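Local coordinates for hypothetical protein (Sus scrofa, PDB 3WOC) that is a prostate-derived, heparin-binding jacalin-like lectin of boar sperm that probably plays a part in capacitation, at residues T22-I27 against V42-S47; H60-H65 against L86-G91; E68-I73 against Q113-V118. All blocks are in the same frame, centred on the assembly; numbering follows the deposited sequence.

From the N terminus, contact 1 closes first: the chain runs out along strand 24-31, returns along strand 37-44 and so forms a hairpin of the first Greek-key sheet. Contact 2 opens only after it, on the edge strand 58-63 of that same sheet, and ends on strand 81-88 of the second Greek-key sheet. Contact 3 crosses contact 2, since 68-73 lies inside the loop that contact 2 closes while 113-118 lies beyond it. Its second segment belongs to the remaining sheet, which also includes strand 12-17. Contact 1 therefore works within one sheet, whereas contacts 2 and 3 join different sheets of the β-prism.

Contact 1 of 3, residues T22-I27 against V42-S47; sequences TGITGI and VRYGSS
Arg43 holds Thr25 through NE and NH2, which bond two different oxygens of the threonine. Its NE donates to Thr25 OG1 at 2.9 Å, and its NH2 reaches Thr25 O from above the carbonyl plane. A bend at chi3 (61°) in the otherwise extended Arg43 chain turns the guanidinium back across the threonine. Thr25 OG1 in turn donates to Gly45 O over 2.6 Å, and with one bond accepted and one given, the rotation of the hydroxyl is fixed. Between the backbones, Thr25 N to Arg43 O is almost straight (2.9 Å, 173°), Arg43 N bonds Gly26 O, and Gly45 N makes a weak bond to Gly23 O. The two strands form an antiparallel β hairpin, the inner pair of a four-stranded Greek-key sheet in the β-prism fold of jacalin-like lectins. A type II' turn from Tyr44 to Ser47 leads on to the edge strand 47-53. Apolar contacts line the other face: Ile24 CG1 meets Val42 CG2 at 3.6 Å with the side chains at about a right angle. Ile24 also runs beside Tyr44, with CG1 3.8 Å from Tyr44 CE1; Tyr44 OH is hydrogen-bonded to Thr16 OG1 on another sheet.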
ATOM      1  N   THR A  22      -9.587 -10.124  11.055  1.00 46.17           N
ATOM      2  CA  THR A  22      -9.786 -10.349   9.629  1.00 45.54           C
ATOM      3  C   THR A  22      -8.662  -9.716   8.809  1.00 44.91           C
ATOM      4  O   THR A  22      -8.089  -8.695   9.198  1.00 44.90           O
ATOM      5  CB  THR A  22     -11.166  -9.805   9.171  1.00 45.60           C
ATOM      6  OG1 THR A  22     -12.167 -10.165  10.133  1.00 45.90           O
ATOM      7  CG2 THR A  22     -11.563 -10.359   7.798  1.00 45.52           C
ATOM      8  N   GLY A  23      -8.348 -10.346   7.681  1.00 44.16           N
ATOM      9  CA  GLY A  23      -7.351  -9.844   6.747  1.00 43.19           C
ATOM     10  C   GLY A  23      -7.857  -8.648   5.972  1.00 42.48           C
ATOM     11  O   GLY A  23      -8.948  -8.137   6.243  1.00 42.49           O
ATOM     12  N   ILE A  24      -7.055  -8.212   5.004  1.00 41.69           N
ATOM     13  CA  ILE A  24      -7.335  -7.017   4.208  1.00 40.80           C
ATOM     14  C   ILE A  24      -8.623  -7.168   3.399  1.00 40.39           C
ATOM     15  O   ILE A  24      -8.788  -8.133   2.648  1.00 40.36           O
ATOM     16  CB  ILE A  24      -6.141  -6.663   3.276  1.00 40.79           C
ATOM     17  CG1 ILE A  24      -4.872  -6.426   4.109  1.00 40.32           C
ATOM     18  CG2 ILE A  24      -6.478  -5.459   2.379  1.00 40.62           C
ATOM     19  CD1 ILE A  24      -3.635  -6.053   3.303  1.00 40.62           C
ATOM     20  N   THR A  25      -9.524  -6.205   3.573  1.00 39.73           N
ATOM     21  CA  THR A  25     -10.818  -6.193   2.894  1.00 39.26           C
ATOM     22  C   THR A  25     -10.953  -4.983   1.966  1.00 39.00           C
ATOM     23  O   THR A  25     -11.913  -4.875   1.199  1.00 38.94           O
ATOM     24  CB  THR A  25     -11.983  -6.184   3.912  1.00 39.27           C
ATOM     25  OG1 THR A  25     -11.837  -5.071   4.800  1.00 39.03           O
ATOM     26  CG2 THR A  25     -12.007  -7.477   4.721  1.00 38.94           C
ATOM     27  N   GLY A  26      -9.986  -4.075   2.045  1.00 38.69           N
ATOM     28  CA  GLY A  26      -9.994  -2.861   1.242  1.00 38.29           C
ATOM     29  C   GLY A  26      -8.692  -2.093   1.332  1.00 38.01           C
ATOM     30  O   GLY A  26      -7.874  -2.328   2.224  1.00 37.85           O
ATOM     31  N   ILE A  27      -8.511  -1.161   0.401  1.00 37.86           N
ATOM     32  CA  ILE A  27      -7.287  -0.370   0.323  1.00 37.65           C
ATOM     33  C   ILE A  27      -7.614   1.061  -0.111  1.00 37.36           C
ATOM     34  O   ILE A  27      -8.372   1.278  -1.057  1.00 37.22           O
ATOM     35  CB  ILE A  27      -6.252  -1.041  -0.630  1.00 37.66           C
ATOM     36  CG1 ILE A  27      -4.810  -0.872  -0.116  1.00 37.92           C
ATOM     37  CG2 ILE A  27      -6.456  -0.595  -2.076  1.00 38.06           C
ATOM     38  CD1 ILE A  27      -4.186   0.511  -0.303  1.00 37.66           C
ATOM     39  N   VAL A  42      -5.316   0.905   5.006  1.00 34.47           N
ATOM     40  CA  VAL A  42      -5.744  -0.467   4.768  1.00 34.83           C
ATOM     41  C   VAL A  42      -6.886  -0.830   5.720  1.00 35.09           C
ATOM     42  O   VAL A  42      -6.832  -0.517   6.907  1.00 35.05           O
ATOM     43  CB  VAL A  42      -4.536  -1.457   4.863  1.00 34.79           C
ATOM     44  CG1 VAL A  42      -3.677  -1.166   6.078  1.00 35.39           C
ATOM     45  CG2 VAL A  42      -4.985  -2.913   4.853  1.00 34.63           C
ATOM     46  N   ARG A  43      -7.929  -1.462   5.188  1.00 35.64           N
ATOM     47  CA  ARG A  43      -9.058  -1.889   6.017  1.00 36.07           C
ATOM     48  C   ARG A  43      -8.958  -3.359   6.395  1.00 36.47           C
ATOM     49  O   ARG A  43      -8.883  -4.230   5.527  1.00 36.54           O
ATOM     50  CB  ARG A  43     -10.393  -1.612   5.324  1.00 36.08           C
ATOM     51  CG  ARG A  43     -11.602  -1.708   6.254  1.00 35.65           C
ATOM     52  CD  ARG A  43     -12.898  -1.463   5.508  1.00 34.95           C
ATOM     53  NE  ARG A  43     -13.107  -2.446   4.447  1.00 35.01           N
ATOM     54  CZ  ARG A  43     -14.233  -2.581   3.750  1.00 34.90           C
ATOM     55  NH1 ARG A  43     -15.275  -1.796   3.998  1.00 34.09           N
ATOM     56  NH2 ARG A  43     -14.317  -3.512   2.806  1.00 34.82           N
ATOM     57  N   TYR A  44      -8.949  -3.616   7.702  1.00 37.00           N
ATOM     58  CA  TYR A  44      -8.946  -4.971   8.243  1.00 37.52           C
ATOM     59  C   TYR A  44     -10.328  -5.254   8.820  1.00 37.91           C
ATOM     60  O   TYR A  44     -10.750  -4.612   9.786  1.00 38.02           O
ATOM     61  CB  TYR A  44      -7.879  -5.124   9.334  1.00 37.45           C
ATOM     62  CG  TYR A  44      -6.465  -4.796   8.902  1.00 37.24           C
ATOM     63  CD1 TYR A  44      -5.702  -5.714   8.182  1.00 37.29           C
ATOM     64  CD2 TYR A  44      -5.884  -3.575   9.235  1.00 37.10           C
ATOM     65  CE1 TYR A  44      -4.399  -5.420   7.792  1.00 37.00           C
ATOM     66  CE2 TYR A  44      -4.582  -3.270   8.853  1.00 37.35           C
ATOM     67  CZ  TYR A  44      -3.844  -4.197   8.132  1.00 37.44           C
ATOM     68  OH  TYR A  44      -2.553  -3.897   7.750  1.00 37.57           O
ATOM     69  N   GLY A  45     -11.029  -6.213   8.221  1.00 38.34           N
ATOM     70  CA  GLY A  45     -12.433  -6.456   8.544  1.00 38.83           C
ATOM     71  C   GLY A  45     -13.278  -5.281   8.086  1.00 39.16           C
ATOM     72  O   GLY A  45     -13.464  -5.071   6.886  1.00 39.13           O
ATOM     73  N   SER A  46     -13.776  -4.511   9.050  1.00 39.47           N
ATOM     74  CA  SER A  46     -14.510  -3.280   8.759  1.00 39.83           C
ATOM     75  C   SER A  46     -13.774  -2.042   9.278  1.00 40.07           C
ATOM     76  O   SER A  46     -14.212  -0.910   9.049  1.00 40.34           O
ATOM     77  CB  SER A  46     -15.930  -3.347   9.331  1.00 39.88           C
ATOM     78  OG  SER A  46     -15.916  -3.698  10.704  1.00 40.11           O
ATOM     79  N   SER A  47     -12.648  -2.267   9.960  1.00 40.10           N
ATOM     80  CA  SER A  47     -11.854  -1.186  10.545  1.00 40.19           C
ATOM     81  C   SER A  47     -10.691  -0.732   9.656  1.00 40.12           C
ATOM     82  O   SER A  47      -9.730  -1.481   9.427  1.00 40.08           O
ATOM     83  CB  SER A  47     -11.331  -1.586  11.928  1.00 40.21           C
ATOM     84  OG  SER A  47     -12.392  -1.691  12.860  1.00 40.77           O
TER

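Contact 2 of 3, residues H60-H65 against L86-G91; sequences HELILH and LITNQG
Leu62 and Leu86 approach from different strands, the two side chains pointing in contrary senses and each reaching toward the other strand. Only their branch ends touch, Leu62 CD2 lying 3.9 Å from Leu86 CD1. With CG anti to the backbone N (chi1 170°), Leu62 sends this methyl across to the other sheet. Next along, Leu64 and Thr88 are paired in the same manner: Leu64 CD1 comes to 4.0 Å from Thr88 CG2, the methyl of the threonine turned to the leucine while its hydroxyl serves polar partners. The touching parts run nearly the same way, 20° apart, but their CA atoms stay 8.7 Å apart between Leu62 and Leu86, so side chains and not backbone bonds join them. This is the meeting of two sheets of the β-prism: strand 58-63 is an edge strand of one four-stranded Greek key, and strand 81-88 an inner strand of the next. Ile27, Ile70 and Phe96 pack on both Leu62 and Leu86 and continue the apolar interior. Toward the ends of the two segments the contact becomes more exposed, and polar side chains meet without a hydrogen bond. The extended side chain of Gln90 brings NE2 to the edge of the His65 ring, near its plane and 3.6 Å from His65 CD2; ring and amide are 24° from coplanar, and the approach is van der Waals in kind. Gln90 sits in a type I turn from Thr88 to Gly91, closed by Gly91 N to Thr88 O at 3.2 Å. Glu68 links the two segments indirectly, OE1 taking the backbone N of His65 and OE2 bonding Thr88 OG1. The same threonine hydroxyl accepts from Arg92 N, and the Glu68 carboxylate forms a salt bridge with Arg92.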
ATOM      1  N   HIS A  60      -8.725   7.359  -3.075  1.00 40.20           N
ATOM      2  CA  HIS A  60      -9.112   6.361  -4.061  1.00 40.37           C
ATOM      3  C   HIS A  60      -9.175   5.019  -3.343  1.00 40.29           C
ATOM      4  O   HIS A  60      -8.314   4.721  -2.513  1.00 40.42           O
ATOM      5  CB  HIS A  60      -8.086   6.286  -5.192  1.00 40.55           C
ATOM      6  CG  HIS A  60      -7.883   7.578  -5.921  1.00 41.46           C
ATOM      7  ND1 HIS A  60      -7.210   8.649  -5.370  1.00 41.94           N
ATOM      8  CD2 HIS A  60      -8.241   7.962  -7.169  1.00 42.09           C
ATOM      9  CE1 HIS A  60      -7.175   9.641  -6.242  1.00 42.37           C
ATOM     10  NE2 HIS A  60      -7.792   9.249  -7.342  1.00 42.53           N
ATOM     11  N   GLU A  61     -10.186   4.214  -3.653  1.00 40.06           N
ATOM     12  CA  GLU A  61     -10.375   2.940  -2.963  1.00 39.85           C
ATOM     13  C   GLU A  61     -10.566   1.749  -3.896  1.00 39.50           C
ATOM     14  O   GLU A  61     -11.231   1.851  -4.929  1.00 39.57           O
ATOM     15  CB  GLU A  61     -11.565   3.021  -2.006  1.00 39.88           C
ATOM     16  CG  GLU A  61     -11.304   3.801  -0.731  1.00 40.20           C
ATOM     17  CD  GLU A  61     -12.571   4.094   0.051  1.00 40.41           C
ATOM     18  OE1 GLU A  61     -12.588   5.095   0.798  1.00 41.76           O
ATOM     19  OE2 GLU A  61     -13.553   3.332  -0.079  1.00 41.49           O
ATOM     20  N   LEU A  62      -9.956   0.629  -3.521  1.00 39.04           N
ATOM     21  CA  LEU A  62     -10.338  -0.674  -4.038  1.00 38.56           C
ATOM     22  C   LEU A  62     -10.983  -1.427  -2.888  1.00 38.26           C
ATOM     23  O   LEU A  62     -10.339  -1.690  -1.872  1.00 38.21           O
ATOM     24  CB  LEU A  62      -9.132  -1.451  -4.582  1.00 38.51           C
ATOM     25  CG  LEU A  62      -9.340  -2.933  -4.937  1.00 38.49           C
ATOM     26  CD1 LEU A  62     -10.283  -3.125  -6.127  1.00 38.31           C
ATOM     27  CD2 LEU A  62      -8.009  -3.629  -5.193  1.00 38.69           C
ATOM     28  N   ILE A  63     -12.263  -1.749  -3.040  1.00 37.88           N
ATOM     29  CA  ILE A  63     -12.977  -2.513  -2.027  1.00 37.53           C
ATOM     30  C   ILE A  63     -13.053  -3.969  -2.469  1.00 37.23           C
ATOM     31  O   ILE A  63     -13.601  -4.287  -3.528  1.00 37.22           O
ATOM     32  CB  ILE A  63     -14.384  -1.923  -1.719  1.00 37.56           C
ATOM     33  CG1 ILE A  63     -14.287  -0.436  -1.327  1.00 37.64           C
ATOM     34  CG2 ILE A  63     -15.096  -2.739  -0.636  1.00 37.33           C
ATOM     35  CD1 ILE A  63     -13.371  -0.127  -0.134  1.00 37.45           C
ATOM     36  N   LEU A  64     -12.474  -4.843  -1.654  1.00 36.85           N
ATOM     37  CA  LEU A  64     -12.392  -6.262  -1.966  1.00 36.53           C
ATOM     38  C   LEU A  64     -13.704  -6.982  -1.668  1.00 36.40           C
ATOM     39  O   LEU A  64     -14.323  -6.753  -0.624  1.00 36.36           O
ATOM     40  CB  LEU A  64     -11.232  -6.907  -1.197  1.00 36.39           C
ATOM     41  CG  LEU A  64      -9.843  -7.059  -1.846  1.00 36.32           C
ATOM     42  CD1 LEU A  64      -9.636  -6.196  -3.085  1.00 35.95           C
ATOM     43  CD2 LEU A  64      -8.745  -6.807  -0.821  1.00 35.75           C
ATOM     44  N   HIS A  65     -14.123  -7.837  -2.601  1.00 36.05           N
ATOM     45  CA  HIS A  65     -15.258  -8.731  -2.394  1.00 35.86           C
ATOM     46  C   HIS A  65     -14.911  -9.734  -1.292  1.00 35.65           C
ATOM     47  O   HIS A  65     -13.730 -10.008  -1.064  1.00 35.71           O
ATOM     48  CB  HIS A  65     -15.602  -9.488  -3.684  1.00 35.88           C
ATOM     49  CG  HIS A  65     -15.875  -8.606  -4.863  1.00 36.03           C
ATOM     50  ND1 HIS A  65     -16.710  -7.511  -4.801  1.00 36.44           N
ATOM     51  CD2 HIS A  65     -15.444  -8.679  -6.145  1.00 36.28           C
ATOM     52  CE1 HIS A  65     -16.766  -6.936  -5.990  1.00 36.54           C
ATOM     53  NE2 HIS A  65     -16.010  -7.627  -6.824  1.00 36.21           N
ATOM     54  N   LEU A  86      -2.880  -2.953  -8.021  1.00 31.45           N
ATOM     55  CA  LEU A  86      -3.080  -4.148  -7.216  1.00 31.67           C
ATOM     56  C   LEU A  86      -3.890  -5.158  -8.008  1.00 31.88           C
ATOM     57  O   LEU A  86      -4.922  -4.814  -8.585  1.00 31.82           O
ATOM     58  CB  LEU A  86      -3.835  -3.791  -5.938  1.00 31.65           C
ATOM     59  CG  LEU A  86      -3.410  -2.534  -5.177  1.00 31.83           C
ATOM     60  CD1 LEU A  86      -4.576  -2.016  -4.379  1.00 31.75           C
ATOM     61  CD2 LEU A  86      -2.219  -2.807  -4.270  1.00 32.42           C
ATOM     62  N   ILE A  87      -3.425  -6.404  -8.038  1.00 32.11           N
ATOM     63  CA  ILE A  87      -4.141  -7.449  -8.764  1.00 32.57           C
ATOM     64  C   ILE A  87      -4.701  -8.497  -7.789  1.00 32.69           C
ATOM     65  O   ILE A  87      -4.032  -8.890  -6.832  1.00 32.54           O
ATOM     66  CB  ILE A  87      -3.291  -8.046  -9.955  1.00 32.72           C
ATOM     67  CG1 ILE A  87      -2.999  -9.541  -9.796  1.00 32.96           C
ATOM     68  CG2 ILE A  87      -2.018  -7.224 -10.222  1.00 32.85           C
ATOM     69  CD1 ILE A  87      -3.892 -10.418 -10.646  1.00 34.00           C
ATOM     70  N   THR A  88      -5.943  -8.913  -8.023  1.00 33.00           N
ATOM     71  CA  THR A  88      -6.631  -9.841  -7.119  1.00 33.36           C
ATOM     72  C   THR A  88      -6.628 -11.278  -7.635  1.00 33.61           C
ATOM     73  O   THR A  88      -6.414 -11.521  -8.822  1.00 33.68           O
ATOM     74  CB  THR A  88      -8.104  -9.419  -6.837  1.00 33.31           C
ATOM     75  OG1 THR A  88      -8.888  -9.558  -8.030  1.00 33.31           O
ATOM     76  CG2 THR A  88      -8.188  -7.981  -6.322  1.00 33.05           C
ATOM     77  N   ASN A  89      -6.878 -12.217  -6.723  1.00 33.96           N
ATOM     78  CA  ASN A  89      -7.065 -13.635  -7.053  1.00 34.23           C
ATOM     79  C   ASN A  89      -8.345 -13.909  -7.853  1.00 34.51           C
ATOM     80  O   ASN A  89      -8.576 -15.036  -8.304  1.00 34.57           O
ATOM     81  CB  ASN A  89      -7.024 -14.499  -5.779  1.00 34.14           C
ATOM     82  CG  ASN A  89      -8.182 -14.216  -4.813  1.00 33.74           C
ATOM     83  OD1 ASN A  89      -8.485 -15.040  -3.954  1.00 33.83           O
ATOM     84  ND2 ASN A  89      -8.819 -13.061  -4.945  1.00 32.89           N
ATOM     85  N   GLN A  90      -9.164 -12.870  -8.013  1.00 34.81           N
ATOM     86  CA  GLN A  90     -10.396 -12.933  -8.800  1.00 35.25           C
ATOM     87  C   GLN A  90     -10.286 -12.207 -10.152  1.00 35.29           C
ATOM     88  O   GLN A  90     -11.296 -11.922 -10.793  1.00 35.31           O
ATOM     89  CB  GLN A  90     -11.572 -12.376  -7.987  1.00 35.22           C
ATOM     90  CG  GLN A  90     -12.029 -13.286  -6.850  1.00 35.43           C
ATOM     91  CD  GLN A  90     -13.331 -12.836  -6.202  1.00 35.67           C
ATOM     92  OE1 GLN A  90     -13.674 -13.284  -5.109  1.00 36.46           O
ATOM     93  NE2 GLN A  90     -14.064 -11.950  -6.875  1.00 36.32           N
ATOM     94  N   GLY A  91      -9.057 -11.908 -10.573  1.00 35.56           N
ATOM     95  CA  GLY A  91      -8.793 -11.329 -11.895  1.00 35.70           C
ATOM     96  C   GLY A  91      -8.978  -9.826 -12.033  1.00 35.84           C
ATOM     97  O   GLY A  91      -8.828  -9.278 -13.125  1.00 35.81           O
TER

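Contact 3 of 3, residues E68-I73 against Q113-V118; sequences EHIISI and QVLEGV
Ile70 and Leu115 mark the point where strands 70-73 and 114-118 pass almost at right angles (88°), their backbones joined by one direct hydrogen bond, Leu115 N to Ile70 O (2.9 Å, 165°). A water extends this link: it accepts from Ile70 N and donates to Leu115 O, 2.8 Å from each, and so bridges the polar groups where the strands diverge. The side chains of Ile70 and Leu115 run alongside each other in the same sense, with Ile70 CB 3.7 Å from Leu115 CB. With CG of Leu115 anti to the backbone N (chi1 -170°), its CD2 lies against CB, CG1 and CG2 of Ile70 and also reaches Ile73 CD1, which Leu115 CD1 meets as well (4.0 Å); the Ile73 side chain crosses at about a right angle. Phe132 on strand 127-135 covers both Ile73 and Leu115. Val114 forms a second apolar patch, its CG1 touching His69 CB at 3.5 Å and Ile71 CG2 at 3.9 Å, and its CG2 resting near ND1 of the His69 ring. At Ile71 and Ser72 the strand makes a classic β bulge opposite Ile87 of strand 81-88. Strand 70-77 of one Greek-key sheet meeting strand 114-122 of another sheet at a steep angle, with Ile70, Ile73 and Leu115 turned into the interior between the sheets, is consistent with the three-sheet β-prism of jacalin-like lectins.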
ATOM      1  N   GLU A  68     -12.021 -12.278  -1.631  1.00 32.59           N
ATOM      2  CA  GLU A  68     -11.102 -11.687  -2.604  1.00 31.88           C
ATOM      3  C   GLU A  68      -9.881 -11.096  -1.900  1.00 31.65           C
ATOM      4  O   GLU A  68     -10.008 -10.422  -0.873  1.00 31.52           O
ATOM      5  CB  GLU A  68     -11.821 -10.615  -3.431  1.00 32.00           C
ATOM      6  CG  GLU A  68     -10.978  -9.973  -4.524  1.00 31.32           C
ATOM      7  CD  GLU A  68     -11.703  -8.859  -5.253  1.00 31.20           C
ATOM      8  OE1 GLU A  68     -12.483  -8.120  -4.617  1.00 30.18           O
ATOM      9  OE2 GLU A  68     -11.488  -8.712  -6.471  1.00 30.30           O
ATOM     10  N   HIS A  69      -8.705 -11.349  -2.469  1.00 31.26           N
ATOM     11  CA  HIS A  69      -7.432 -10.956  -1.865  1.00 31.06           C
ATOM     12  C   HIS A  69      -6.495 -10.312  -2.883  1.00 30.73           C
ATOM     13  O   HIS A  69      -6.615 -10.564  -4.076  1.00 30.67           O
ATOM     14  CB  HIS A  69      -6.729 -12.183  -1.280  1.00 30.96           C
ATOM     15  CG  HIS A  69      -7.538 -12.937  -0.273  1.00 31.45           C
ATOM     16  ND1 HIS A  69      -7.820 -12.439   0.982  1.00 31.77           N
ATOM     17  CD2 HIS A  69      -8.107 -14.165  -0.326  1.00 31.72           C
ATOM     18  CE1 HIS A  69      -8.536 -13.323   1.653  1.00 31.69           C
ATOM     19  NE2 HIS A  69      -8.721 -14.381   0.883  1.00 31.27           N
ATOM     20  N   ILE A  70      -5.563  -9.489  -2.400  1.00 30.55           N
ATOM     21  CA  ILE A  70      -4.463  -8.979  -3.224  1.00 30.38           C
ATOM     22  C   ILE A  70      -3.390 -10.064  -3.299  1.00 30.19           C
ATOM     23  O   ILE A  70      -2.927 -10.551  -2.263  1.00 30.04           O
ATOM     24  CB  ILE A  70      -3.816  -7.682  -2.628  1.00 30.50           C
ATOM     25  CG1 ILE A  70      -4.870  -6.637  -2.207  1.00 30.76           C
ATOM     26  CG2 ILE A  70      -2.750  -7.106  -3.577  1.00 30.27           C
ATOM     27  CD1 ILE A  70      -5.600  -5.945  -3.339  1.00 31.94           C
ATOM     28  N   ILE A  71      -2.994 -10.445  -4.510  1.00 30.05           N
ATOM     29  CA  ILE A  71      -1.962 -11.480  -4.675  1.00 29.99           C
ATOM     30  C   ILE A  71      -0.669 -10.997  -5.350  1.00 30.08           C
ATOM     31  O   ILE A  71       0.364 -11.663  -5.253  1.00 30.08           O
ATOM     32  CB  ILE A  71      -2.512 -12.791  -5.324  1.00 29.92           C
ATOM     33  CG1 ILE A  71      -3.259 -12.508  -6.630  1.00 29.93           C
ATOM     34  CG2 ILE A  71      -3.407 -13.538  -4.345  1.00 29.73           C
ATOM     35  CD1 ILE A  71      -2.400 -12.633  -7.868  1.00 29.56           C
ATOM     36  N   SER A  72      -0.728  -9.857  -6.040  1.00 30.18           N
ATOM     37  CA  SER A  72       0.483  -9.232  -6.597  1.00 30.33           C
ATOM     38  C   SER A  72       0.344  -7.721  -6.778  1.00 30.33           C
ATOM     39  O   SER A  72      -0.764  -7.195  -6.862  1.00 30.41           O
ATOM     40  CB  SER A  72       0.919  -9.906  -7.909  1.00 30.29           C
ATOM     41  OG  SER A  72       0.016  -9.640  -8.966  1.00 30.77           O
ATOM     42  N   ILE A  73       1.479  -7.027  -6.827  1.00 30.54           N
ATOM     43  CA  ILE A  73       1.487  -5.569  -6.930  1.00 30.58           C
ATOM     44  C   ILE A  73       2.547  -5.066  -7.911  1.00 30.75           C
ATOM     45  O   ILE A  73       3.748  -5.245  -7.698  1.00 30.88           O
ATOM     46  CB  ILE A  73       1.663  -4.892  -5.536  1.00 30.58           C
ATOM     47  CG1 ILE A  73       0.496  -5.270  -4.617  1.00 30.37           C
ATOM     48  CG2 ILE A  73       1.763  -3.364  -5.676  1.00 30.15           C
ATOM     49  CD1 ILE A  73       0.747  -5.068  -3.156  1.00 30.43           C
ATOM     50  N   GLN A 113      -0.252 -17.470  -0.792  1.00 29.15           N
ATOM     51  CA  GLN A 113      -0.189 -16.333   0.124  1.00 28.73           C
ATOM     52  C   GLN A 113      -0.820 -15.089  -0.489  1.00 28.40           C
ATOM     53  O   GLN A 113      -0.856 -14.926  -1.717  1.00 28.08           O
ATOM     54  CB  GLN A 113       1.253 -16.029   0.513  1.00 28.90           C
ATOM     55  CG  GLN A 113       1.906 -17.073   1.393  1.00 29.15           C
ATOM     56  CD  GLN A 113       3.316 -16.693   1.790  1.00 29.49           C
ATOM     57  OE1 GLN A 113       4.102 -16.208   0.972  1.00 30.52           O
ATOM     58  NE2 GLN A 113       3.648 -16.917   3.052  1.00 29.49           N
ATOM     59  N   VAL A 114      -1.325 -14.223   0.383  1.00 28.06           N
ATOM     60  CA  VAL A 114      -1.992 -12.992  -0.028  1.00 27.73           C
ATOM     61  C   VAL A 114      -1.464 -11.823   0.803  1.00 27.73           C
ATOM     62  O   VAL A 114      -0.795 -12.033   1.817  1.00 27.83           O
ATOM     63  CB  VAL A 114      -3.543 -13.097   0.101  1.00 27.68           C
ATOM     64  CG1 VAL A 114      -4.068 -14.340  -0.618  1.00 27.20           C
ATOM     65  CG2 VAL A 114      -3.990 -13.090   1.568  1.00 27.27           C
ATOM     66  N   LEU A 115      -1.764 -10.602   0.371  1.00 27.64           N
ATOM     67  CA  LEU A 115      -1.340  -9.404   1.085  1.00 27.46           C
ATOM     68  C   LEU A 115      -2.081  -9.287   2.414  1.00 27.67           C
ATOM     69  O   LEU A 115      -3.311  -9.333   2.453  1.00 27.75           O
ATOM     70  CB  LEU A 115      -1.585  -8.156   0.229  1.00 27.42           C
ATOM     71  CG  LEU A 115      -0.997  -6.814   0.685  1.00 26.98           C
ATOM     72  CD1 LEU A 115       0.502  -6.761   0.437  1.00 26.47           C
ATOM     73  CD2 LEU A 115      -1.693  -5.661  -0.023  1.00 27.05           C
ATOM     74  N   GLU A 116      -1.326  -9.149   3.499  1.00 27.70           N
ATOM     75  CA  GLU A 116      -1.923  -8.955   4.819  1.00 28.00           C
ATOM     76  C   GLU A 116      -1.280  -7.809   5.600  1.00 27.60           C
ATOM     77  O   GLU A 116      -1.641  -7.557   6.750  1.00 27.92           O
ATOM     78  CB  GLU A 116      -1.964 -10.266   5.633  1.00 27.95           C
ATOM     79  CG  GLU A 116      -0.653 -11.038   5.724  1.00 28.28           C
ATOM     80  CD  GLU A 116      -0.807 -12.402   6.411  1.00 28.86           C
ATOM     81  OE1 GLU A 116       0.171 -12.858   7.046  1.00 29.36           O
ATOM     82  OE2 GLU A 116      -1.892 -13.025   6.309  1.00 29.94           O
ATOM     83  N   GLY A 117      -0.351  -7.104   4.958  1.00 27.34           N
ATOM     84  CA  GLY A 117       0.299  -5.942   5.556  1.00 26.64           C
ATOM     85  C   GLY A 117       1.148  -5.124   4.600  1.00 26.41           C
ATOM     86  O   GLY A 117       1.471  -5.568   3.498  1.00 26.19           O
ATOM     87  N   VAL A 118       1.513  -3.921   5.041  1.00 26.19           N
ATOM     88  CA  VAL A 118       2.364  -3.015   4.269  1.00 25.98           C
ATOM     89  C   VAL A 118       3.253  -2.168   5.192  1.00 25.78           C
ATOM     90  O   VAL A 118       2.844  -1.778   6.292  1.00 25.93           O
ATOM     91  CB  VAL A 118       1.534  -2.133   3.252  1.00 26.13           C
ATOM     92  CG1 VAL A 118       0.252  -1.610   3.873  1.00 26.31           C
ATOM     93  CG2 VAL A 118       2.363  -0.988   2.668  1.00 26.14           C
TER
HETATM   94  O   HOH W   1      -5.180  -9.457   0.352  1.00 20.89           O